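Local coordinates for protein M32 carboxypeptidase (PDB 7A03) that probably removes amino acids from the C-terminal ends of peptides, as a metal-dependent carboxypeptidase of the M32 (Taq) family, at residues 16-19 with 20-23; 454-457 with 458-462. All coordinates share one frame; numbering follows the deposited sequence.

Contact 1: 16-19 with 20-23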
loop_
_atom_site.group_PDB
_atom_site.type_symbol
_atom_site.label_atom_id
_atom_site.label_comp_id
_atom_site.label_asym_id
_atom_site.label_seq_id
_atom_site.Cartn_x
_atom_site.Cartn_y
_atom_site.Cartn_z
ATOM N N GLN A 16 -4.884 3.879 -28.856
ATOM C CA GLN A 16 -6.325 4.104 -28.862
ATOM C C GLN A 16 -7.046 3.004 -28.085
ATOM O O GLN A 16 -7.918 3.278 -27.247
ATOM C CB GLN A 16 -6.819 4.190 -30.312
ATOM C CG GLN A 16 -8.315 4.401 -30.470
ATOM C CD GLN A 16 -9.088 3.096 -30.464
ATOM O OE1 GLN A 16 -8.669 2.114 -31.076
ATOM N NE2 GLN A 16 -10.227 3.079 -29.771
ATOM N N LYS A 17 -6.656 1.746 -28.317
ATOM C CA LYS A 17 -7.312 0.649 -27.605
ATOM C C LYS A 17 -7.072 0.739 -26.105
ATOM O O LYS A 17 -8.001 0.553 -25.296
ATOM C CB LYS A 17 -6.826 -0.694 -28.140
ATOM C CG LYS A 17 -7.294 -0.994 -29.552
ATOM C CD LYS A 17 -6.679 -2.293 -30.052
ATOM C CE LYS A 17 -7.129 -2.601 -31.469
ATOM N NZ LYS A 17 -8.603 -2.807 -31.569
ATOM N N MET A 18 -5.823 1.008 -25.709
ATOM C CA MET A 18 -5.501 1.073 -24.287
ATOM C C MET A 18 -6.180 2.260 -23.625
ATOM O O MET A 18 -6.592 2.182 -22.463
ATOM C CB MET A 18 -3.989 1.175 -24.101
ATOM C CG MET A 18 -3.216 -0.025 -24.626
ATOM S SD MET A 18 -3.790 -1.610 -23.978
ATOM C CE MET A 18 -3.207 -1.480 -22.290
ATOM N N GLN A 19 -6.311 3.371 -24.344
ATOM C CA GLN A 19 -6.929 4.534 -23.729
ATOM C C GLN A 19 -8.430 4.341 -23.571
ATOM O O GLN A 19 -9.003 4.792 -22.578
ATOM C CB GLN A 19 -6.517 5.796 -24.483
ATOM C CG GLN A 19 -5.013 6.033 -24.278
ATOM C CD GLN A 19 -4.516 7.349 -24.818
ATOM O OE1 GLN A 19 -5.071 7.901 -25.769
ATOM N NE2 GLN A 19 -3.441 7.860 -24.216
ATOM N N LYS A 20 -9.063 3.604 -24.492
ATOM C CA LYS A 20 -10.472 3.246 -24.314
ATOM C C LYS A 20 -10.662 2.364 -23.078
ATOM O O LYS A 20 -11.551 2.609 -22.238
ATOM C CB LYS A 20 -10.958 2.532 -25.578
ATOM C CG LYS A 20 -12.380 1.992 -25.516
ATOM C CD LYS A 20 -12.739 1.367 -26.853
ATOM C CE LYS A 20 -14.047 0.610 -26.768
ATOM N NZ LYS A 20 -14.355 -0.056 -28.068
ATOM N N ILE A 21 -9.799 1.346 -22.933
ATOM C CA ILE A 21 -9.856 0.497 -21.744
ATOM C C ILE A 21 -9.684 1.336 -20.485
ATOM O O ILE A 21 -10.394 1.153 -19.487
ATOM C CB ILE A 21 -8.789 -0.608 -21.831
ATOM C CG1 ILE A 21 -9.134 -1.612 -22.933
ATOM C CG2 ILE A 21 -8.631 -1.324 -20.489
ATOM C CD1 ILE A 21 -7.928 -2.404 -23.388
ATOM N N ALA A 22 -8.720 2.256 -20.505
ATOM C CA ALA A 22 -8.474 3.094 -19.338
ATOM C C ALA A 22 -9.673 3.983 -19.031
ATOM O O ALA A 22 -9.975 4.240 -17.862
ATOM C CB ALA A 22 -7.214 3.939 -19.547
ATOM N N ASP A 23 -10.357 4.483 -20.066
ATOM C CA ASP A 23 -11.565 5.271 -19.835
ATOM C C ASP A 23 -12.604 4.463 -19.075
ATOM O O ASP A 23 -13.227 4.967 -18.127
ATOM C CB ASP A 23 -12.163 5.736 -21.164
ATOM C CG ASP A 23 -11.367 6.828 -21.819
ATOM O OD1 ASP A 23 -10.518 7.449 -21.135
ATOM O OD2 ASP A 23 -11.583 7.085 -23.018
#
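Four consecutive backbone bonds join Gln16, Lys17, Met18 and Gln19 to Lys20, Ile21, Ala22 and Asp23, each running from an N-H to the carbonyl four residues earlier, as in any regular alpha-helix. The straightest is Ile21 N to Lys17 O, 3.1 Å with an angle of 168° at the hydrogen; the last, Asp23 N to Gln19 O, is 2.9 Å long.

Apolar contact is slight. Met18 SD lies 4.3 Å from Ile21 CD1, an i to i+3 touch on the buried flank of the helix. Ile21 turns CG1 anti to its own carbonyl carbon (chi1 -69°), which lays that branch back over the preceding turn, with CG1 3.4 Å from Lys17 O. On another flank the aliphatic part of Lys20 passes Gln16, whose amide NE2 stays 4.2 Å from Lys20 CD, a loose van der Waals approach.

The polar ends of Gln19 and Asp23 do not pair with each other but share an outside partner: Gln19 NE2 donates to the carbonyl O of Tyr283, while Asp23 OD1 is hydrogen-bonded to the hydroxyl of the same residue. Ala22 also touches Tyr283, so this flank of helix 9-37 is held against a loop. Met18 and Ile21 pack on Phe62 of helix 44-62, and Lys17 touches Glu66, Leu67 and Leu70 of helix 65-74.

Contact 2: 454-457 with 458-462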
loop_
_atom_site.group_PDB
_atom_site.type_symbol
_atom_site.label_atom_id
_atom_site.label_comp_id
_atom_site.label_asym_id
_atom_site.label_seq_id
_atom_site.Cartn_x
_atom_site.Cartn_y
_atom_site.Cartn_z
ATOM N N PRO A 454 11.657 21.065 -2.095
ATOM C CA PRO A 454 12.839 20.311 -2.549
ATOM C C PRO A 454 12.652 18.804 -2.516
ATOM O O PRO A 454 13.135 18.104 -3.417
ATOM C CB PRO A 454 13.956 20.803 -1.619
ATOM C CG PRO A 454 13.516 22.186 -1.250
ATOM C CD PRO A 454 12.020 22.077 -1.085
ATOM N N LEU A 455 11.919 18.292 -1.522
ATOM C CA LEU A 455 11.652 16.859 -1.476
ATOM C C LEU A 455 10.723 16.435 -2.612
ATOM O O LEU A 455 10.971 15.418 -3.281
ATOM C CB LEU A 455 11.067 16.480 -0.119
ATOM C CG LEU A 455 10.571 15.035 -0.046
ATOM C CD1 LEU A 455 11.708 14.051 -0.216
ATOM C CD2 LEU A 455 9.880 14.823 1.260
ATOM N N LEU A 456 9.646 17.209 -2.846
ATOM C CA LEU A 456 8.724 16.864 -3.928
ATOM C C LEU A 456 9.442 16.907 -5.269
ATOM O O LEU A 456 9.250 16.026 -6.108
ATOM C CB LEU A 456 7.502 17.789 -3.931
ATOM C CG LEU A 456 6.520 17.461 -5.063
ATOM C CD1 LEU A 456 6.035 16.032 -4.959
ATOM C CD2 LEU A 456 5.357 18.438 -5.021
ATOM N N GLU A 457 10.280 17.921 -5.484
ATOM C CA GLU A 457 11.078 17.990 -6.701
ATOM C C GLU A 457 11.954 16.750 -6.868
ATOM O O GLU A 457 12.040 16.185 -7.968
ATOM C CB GLU A 457 11.929 19.259 -6.683
ATOM C CG GLU A 457 12.792 19.425 -7.917
ATOM C CD GLU A 457 13.679 20.641 -7.854
ATOM O OE1 GLU A 457 14.207 20.946 -6.763
ATOM O OE2 GLU A 457 13.830 21.304 -8.898
ATOM N N TRP A 458 12.632 16.317 -5.797
ATOM C CA TRP A 458 13.449 15.109 -5.910
ATOM C C TRP A 458 12.604 13.900 -6.314
ATOM O O TRP A 458 12.991 13.114 -7.195
ATOM C CB TRP A 458 14.197 14.872 -4.594
ATOM C CG TRP A 458 15.159 13.738 -4.649
ATOM C CD1 TRP A 458 16.467 13.781 -5.052
ATOM C CD2 TRP A 458 14.899 12.383 -4.266
ATOM N NE1 TRP A 458 17.032 12.531 -4.946
ATOM C CE2 TRP A 458 16.088 11.655 -4.472
ATOM C CE3 TRP A 458 13.769 11.707 -3.781
ATOM C CZ2 TRP A 458 16.186 10.299 -4.199
ATOM C CZ3 TRP A 458 13.870 10.355 -3.505
ATOM C CH2 TRP A 458 15.073 9.663 -3.724
ATOM N N LEU A 459 11.441 13.745 -5.694
ATOM C CA LEU A 459 10.559 12.638 -6.053
ATOM C C LEU A 459 10.081 12.753 -7.496
ATOM O O LEU A 459 9.956 11.745 -8.201
ATOM C CB LEU A 459 9.383 12.592 -5.083
ATOM C CG LEU A 459 9.740 12.285 -3.629
ATOM C CD1 LEU A 459 8.542 12.614 -2.730
ATOM C CD2 LEU A 459 10.179 10.829 -3.461
ATOM N N ARG A 460 9.771 13.977 -7.937
ATOM C CA ARG A 460 9.257 14.191 -9.279
ATOM C C ARG A 460 10.329 13.992 -10.339
ATOM O O ARG A 460 9.993 13.725 -11.495
ATOM C CB ARG A 460 8.679 15.602 -9.381
ATOM C CG ARG A 460 7.343 15.762 -8.675
ATOM C CD ARG A 460 6.190 15.219 -9.541
ATOM N NE ARG A 460 4.973 15.028 -8.764
ATOM C CZ ARG A 460 4.114 15.994 -8.469
ATOM N NH1 ARG A 460 4.320 17.229 -8.906
ATOM N NH2 ARG A 460 3.035 15.719 -7.762
ATOM N N ASN A 461 11.610 14.130 -9.975
ATOM C CA ASN A 461 12.708 13.845 -10.900
ATOM C C ASN A 461 13.156 12.390 -10.868
ATOM O O ASN A 461 13.680 11.886 -11.875
ATOM C CB ASN A 461 13.914 14.736 -10.594
ATOM C CG ASN A 461 13.645 16.199 -10.912
ATOM O OD1 ASN A 461 12.787 16.519 -11.730
ATOM N ND2 ASN A 461 14.388 17.087 -10.274
ATOM N N ASN A 462 12.959 11.695 -9.748
ATOM C CA ASN A 462 13.509 10.358 -9.585
ATOM C C ASN A 462 12.497 9.228 -9.643
ATOM O O ASN A 462 12.885 8.113 -9.998
ATOM C CB ASN A 462 14.288 10.257 -8.273
ATOM C CG ASN A 462 15.628 10.936 -8.358
ATOM O OD1 ASN A 462 16.602 10.346 -8.835
ATOM N ND2 ASN A 462 15.684 12.190 -7.919
#
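With CG anti to the backbone N (chi1 180°), Leu456 sends its methyls along the helix toward Arg460, whose chain bends at chi2 (-80°) and folds back to meet them. Leu456 CD1 thus sits over the centre of one guanidinium face, 4.0 Å from Arg460 CZ. The charged end is held elsewhere: NH2 bonds to the carbonyl O of Leu273 and NE to ND1 of His464. Replacing Arg460 by alanine would remove the guanidinium from over Leu456 CD1 and is likely to leave Leu273 O and His464 ND1 without these donors.

These residues make up nearly all of the short helix 453-462, whose i to i+4 backbone bonds include a short one from Arg460 N to Leu456 O, 2.8 Å. One step round, Leu455 CG meets Leu459 CD1 at 4.1 Å, and both leucines pack on Trp303 of helix 293-307. On the more exposed flank the aliphatic CG of Glu457 lies 3.7 Å from Asn461 ND2.

At the final turn Trp458 O takes two donors from Asn462, its backbone N and its side-chain ND2, from opposite faces of the carbonyl plane. The bond from Asn462 ND2 to Trp458 O is 2.9 Å long, and the same nitrogen stands above the rim of the Trp458 ring, whose NE1 bonds to Gln439.

How the contacts relate
From the N terminus, the chain first meets contact 1 in the first half of the long helix 9-37, then runs through most of the fold, including the three-stranded sheet and helix 258-277, whose HExxH sequence is consistent with the metal site of this peptidase family, before reaching contact 2 in helix 453-462. Each contact lies within a single helix and closes no loop; the two follow in series, neither nested nor crossed. The nearest atoms of contacts 1 and 2 are about 19 Å apart. Contact 1 belongs to the packing of helix 9-37 with helices 44-62 and 65-74, whereas contact 2 sets helix 453-462 against helices 293-307, 443-448 and 472-480, and through Arg460 ties it to helix 258-277.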